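Local coordinates for nonstructural protein 2 (Human rotavirus C, PDB 2GU0) that probably binds single-stranded RNA, hydrolyses nucleoside and RNA 5'-triphosphates, unwinds RNA helices without ATP, and works in viral genome replication and packaging as an octamer, at residues V106-L114 / L169-L179. Numbering follows the deposited sequence.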
loop_
_atom_site.group_PDB
_atom_site.type_symbol
_atom_site.label_atom_id
_atom_site.label_comp_id
_atom_site.label_asym_id
_atom_site.label_seq_id
_atom_site.Cartn_x
_atom_site.Cartn_y
_atom_site.Cartn_z
ATOM N N VAL A 106 21.693 22.152 27.873
ATOM C CA VAL A 106 22.201 21.644 26.611
ATOM C C VAL A 106 21.529 22.329 25.421
ATOM O O VAL A 106 20.415 22.840 25.542
ATOM C CB VAL A 106 21.976 20.107 26.579
ATOM C CG1 VAL A 106 21.627 19.640 25.198
ATOM C CG2 VAL A 106 23.216 19.399 27.074
ATOM N N GLN A 107 22.218 22.357 24.281
ATOM C CA GLN A 107 21.686 22.965 23.072
ATOM C C GLN A 107 20.925 21.905 22.277
ATOM O O GLN A 107 21.411 21.382 21.273
ATOM C CB GLN A 107 22.815 23.532 22.225
ATOM C CG GLN A 107 23.670 24.570 22.921
ATOM C CD GLN A 107 24.492 25.423 21.943
ATOM O OE1 GLN A 107 25.505 26.008 22.330
ATOM N NE2 GLN A 107 24.049 25.509 20.683
ATOM N N VAL A 108 19.719 21.605 22.736
ATOM C CA VAL A 108 18.868 20.592 22.132
ATOM C C VAL A 108 18.687 20.602 20.620
ATOM O O VAL A 108 18.730 19.549 19.991
ATOM C CB VAL A 108 17.471 20.620 22.766
ATOM C CG1 VAL A 108 16.622 19.504 22.187
ATOM C CG2 VAL A 108 17.585 20.486 24.282
ATOM N N ARG A 109 18.470 21.771 20.029
ATOM C CA ARG A 109 18.261 21.831 18.591
ATOM C C ARG A 109 19.558 21.644 17.847
ATOM O O ARG A 109 19.578 21.123 16.730
ATOM C CB ARG A 109 17.612 23.152 18.203
ATOM C CG ARG A 109 16.270 23.385 18.868
ATOM C CD ARG A 109 15.546 24.533 18.212
ATOM N NE ARG A 109 14.617 25.189 19.123
ATOM C CZ ARG A 109 14.991 25.801 20.244
ATOM N NH1 ARG A 109 16.279 25.838 20.601
ATOM N NH2 ARG A 109 14.078 26.380 21.008
ATOM N N HIS A 110 20.645 22.075 18.474
ATOM C CA HIS A 110 21.975 21.930 17.902
ATOM C C HIS A 110 22.260 20.416 17.889
ATOM O O HIS A 110 22.653 19.862 16.871
ATOM C CB HIS A 110 22.980 22.716 18.773
ATOM C CG HIS A 110 24.409 22.646 18.315
ATOM N ND1 HIS A 110 25.276 23.707 18.447
ATOM C CD2 HIS A 110 25.151 21.619 17.835
ATOM C CE1 HIS A 110 26.490 23.340 18.075
ATOM N NE2 HIS A 110 26.442 22.076 17.700
ATOM N N LEU A 111 22.022 19.740 19.008
ATOM C CA LEU A 111 22.272 18.301 19.077
ATOM C C LEU A 111 21.418 17.552 18.081
ATOM O O LEU A 111 21.866 16.565 17.484
ATOM C CB LEU A 111 21.990 17.760 20.477
ATOM C CG LEU A 111 22.999 18.181 21.536
ATOM C CD1 LEU A 111 22.514 17.766 22.899
ATOM C CD2 LEU A 111 24.345 17.553 21.220
ATOM N N GLU A 112 20.181 18.013 17.908
ATOM C CA GLU A 112 19.283 17.356 16.979
ATOM C C GLU A 112 19.884 17.427 15.591
ATOM O O GLU A 112 19.718 16.511 14.797
ATOM C CB GLU A 112 17.893 17.995 17.010
ATOM C CG GLU A 112 17.061 17.705 15.769
ATOM C CD GLU A 112 15.668 17.176 16.066
ATOM O OE1 GLU A 112 15.073 17.573 17.085
ATOM O OE2 GLU A 112 15.155 16.375 15.259
ATOM N N ASN A 113 20.592 18.505 15.284
ATOM C CA ASN A 113 21.203 18.580 13.969
ATOM C C ASN A 113 22.408 17.661 13.901
ATOM O O ASN A 113 22.618 17.001 12.881
ATOM C CB ASN A 113 21.595 20.011 13.611
ATOM C CG ASN A 113 20.506 20.728 12.849
ATOM O OD1 ASN A 113 19.731 20.099 12.125
ATOM N ND2 ASN A 113 20.450 22.045 12.983
ATOM N N LEU A 114 23.197 17.597 14.975
ATOM C CA LEU A 114 24.352 16.703 14.964
ATOM C C LEU A 114 23.895 15.273 14.672
ATOM O O LEU A 114 24.576 14.545 13.955
ATOM C CB LEU A 114 25.111 16.752 16.287
ATOM C CG LEU A 114 25.965 17.999 16.549
ATOM C CD1 LEU A 114 26.534 17.937 17.947
ATOM C CD2 LEU A 114 27.079 18.091 15.549
ATOM N N LEU A 169 20.464 26.430 9.022
ATOM C CA LEU A 169 19.897 26.003 10.294
ATOM C C LEU A 169 18.387 26.038 10.127
ATOM O O LEU A 169 17.751 27.104 10.167
ATOM C CB LEU A 169 20.345 26.937 11.425
ATOM C CG LEU A 169 21.843 26.798 11.712
ATOM C CD1 LEU A 169 22.318 27.788 12.757
ATOM C CD2 LEU A 169 22.100 25.385 12.168
ATOM N N ASP A 170 17.826 24.855 9.912
ATOM C CA ASP A 170 16.405 24.704 9.694
ATOM C C ASP A 170 15.838 23.874 10.819
ATOM O O ASP A 170 16.016 22.661 10.855
ATOM C CB ASP A 170 16.156 23.999 8.366
ATOM C CG ASP A 170 14.722 24.106 7.914
ATOM O OD1 ASP A 170 14.360 23.401 6.946
ATOM O OD2 ASP A 170 13.960 24.899 8.519
ATOM N N TYR A 171 15.149 24.535 11.735
ATOM C CA TYR A 171 14.569 23.868 12.876
ATOM C C TYR A 171 13.129 23.508 12.591
ATOM O O TYR A 171 12.553 22.650 13.250
ATOM C CB TYR A 171 14.670 24.792 14.085
ATOM C CG TYR A 171 16.102 25.148 14.408
ATOM C CD1 TYR A 171 16.503 26.468 14.568
ATOM C CD2 TYR A 171 17.064 24.151 14.533
ATOM C CE1 TYR A 171 17.841 26.782 14.846
ATOM C CE2 TYR A 171 18.393 24.447 14.810
ATOM C CZ TYR A 171 18.777 25.757 14.967
ATOM O OH TYR A 171 20.093 26.027 15.258
ATOM N N SER A 172 12.561 24.155 11.583
ATOM C CA SER A 172 11.174 23.935 11.207
ATOM C C SER A 172 10.736 22.470 11.172
ATOM O O SER A 172 9.567 22.178 11.421
ATOM C CB SER A 172 10.899 24.573 9.846
ATOM O OG SER A 172 11.335 23.726 8.798
ATOM N N ASN A 173 11.650 21.547 10.875
ATOM C CA ASN A 173 11.272 20.132 10.811
ATOM C C ASN A 173 11.773 19.217 11.929
ATOM O O ASN A 173 11.622 18.000 11.849
ATOM C CB ASN A 173 11.694 19.537 9.466
ATOM C CG ASN A 173 10.767 19.944 8.335
ATOM O OD1 ASN A 173 9.557 19.693 8.389
ATOM N ND2 ASN A 173 11.329 20.576 7.300
ATOM N N HIS A 174 12.368 19.795 12.964
ATOM C CA HIS A 174 12.868 19.009 14.082
ATOM C C HIS A 174 11.752 18.295 14.831
ATOM O O HIS A 174 10.661 18.842 14.983
ATOM C CB HIS A 174 13.608 19.912 15.054
ATOM C CG HIS A 174 14.979 20.283 14.600
ATOM N ND1 HIS A 174 15.850 21.003 15.384
ATOM C CD2 HIS A 174 15.647 19.987 13.463
ATOM C CE1 HIS A 174 17.003 21.125 14.752
ATOM N NE2 HIS A 174 16.905 20.518 13.584
ATOM N N LYS A 175 12.016 17.079 15.306
ATOM C CA LYS A 175 11.001 16.359 16.061
ATOM C C LYS A 175 11.040 16.711 17.564
ATOM O O LYS A 175 10.032 16.601 18.259
ATOM C CB LYS A 175 11.139 14.843 15.856
ATOM C CG LYS A 175 10.378 14.310 14.640
ATOM C CD LYS A 175 10.174 12.770 14.685
ATOM C CE LYS A 175 9.024 12.294 15.619
ATOM N NZ LYS A 175 8.926 10.795 15.711
ATOM N N LEU A 176 12.192 17.162 18.057
ATOM C CA LEU A 176 12.324 17.513 19.470
ATOM C C LEU A 176 11.706 18.855 19.847
ATOM O O LEU A 176 10.722 18.897 20.577
ATOM C CB LEU A 176 13.798 17.471 19.896
ATOM C CG LEU A 176 14.424 16.074 19.999
ATOM C CD1 LEU A 176 15.848 16.174 20.525
ATOM C CD2 LEU A 176 13.589 15.214 20.934
ATOM N N LEU A 177 12.275 19.949 19.354
ATOM C CA LEU A 177 11.755 21.274 19.658
ATOM C C LEU A 177 11.633 22.095 18.391
ATOM O O LEU A 177 12.470 22.956 18.120
ATOM C CB LEU A 177 12.676 21.988 20.632
ATOM C CG LEU A 177 12.961 21.248 21.941
ATOM C CD1 LEU A 177 14.053 21.983 22.713
ATOM C CD2 LEU A 177 11.689 21.149 22.775
ATOM N N PRO A 178 10.576 21.847 17.599
ATOM C CA PRO A 178 10.291 22.536 16.334
ATOM C C PRO A 178 10.382 24.048 16.467
ATOM O O PRO A 178 9.993 24.607 17.489
ATOM C CB PRO A 178 8.879 22.076 16.009
ATOM C CG PRO A 178 8.853 20.698 16.562
ATOM C CD PRO A 178 9.505 20.883 17.909
ATOM N N LEU A 179 10.898 24.708 15.435
ATOM C CA LEU A 179 11.044 26.165 15.457
ATOM C C LEU A 179 11.076 26.734 14.034
ATOM O O LEU A 179 11.541 26.079 13.096
ATOM C CB LEU A 179 12.324 26.549 16.200
ATOM C CG LEU A 179 12.426 28.011 16.605
ATOM C CD1 LEU A 179 11.333 28.291 17.609
ATOM C CD2 LEU A 179 13.789 28.306 17.208
#
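The His-174 imidazole is covered on both faces. Glu-112 CG lies over its centre on one side, 3.4 Å from the ring centroid, as a CH-pi contact. Tyr-171 CA covers the opposite face. At the ring edge, His-174 NE2 gives a weak hydrogen bond to Asn-113 OD1 at 3.2 Å. The Tyr-171 ring carries Arg-109 CD over one face, offset toward the rim, and His-174 CE1 at its edge. The Glu-112 carboxylate stacks nearly flat on the imidazole, its plane turned by 9°. Glu-112 CG stands anti to the backbone N (chi1 160°), and a bend at chi2 brings the carboxylate to two consecutive backbone amides. Leu-176 N bonds to the syn lone pair of Glu-112 OE1 at 3.1 Å. Lys-175 N bonds to Glu-112 OE2 on its syn side at 3.2 Å, tilted 32° from the carboxylate plane. Gln-75 also bonds OE2. The first turns of helix 108-119, in the N-terminal region, are thus joined to the loop that follows strand 164-170 of the HIT-like C-terminal region. Residues 107-109 are predicted to bind ATP, and Tyr-171 touches Arg-224 of the same predicted site. Glu-153 OE1 accepts hydrogen bonds from Asn-113 ND2 and Tyr-171 OH. Arg-109 NE makes a weak bond to Leu-177 O, and Leu-179 CD2 lies over a guanidinium face. Val-108 CG1 packs crosswise on Leu-177 CD1 at 3.6 Å.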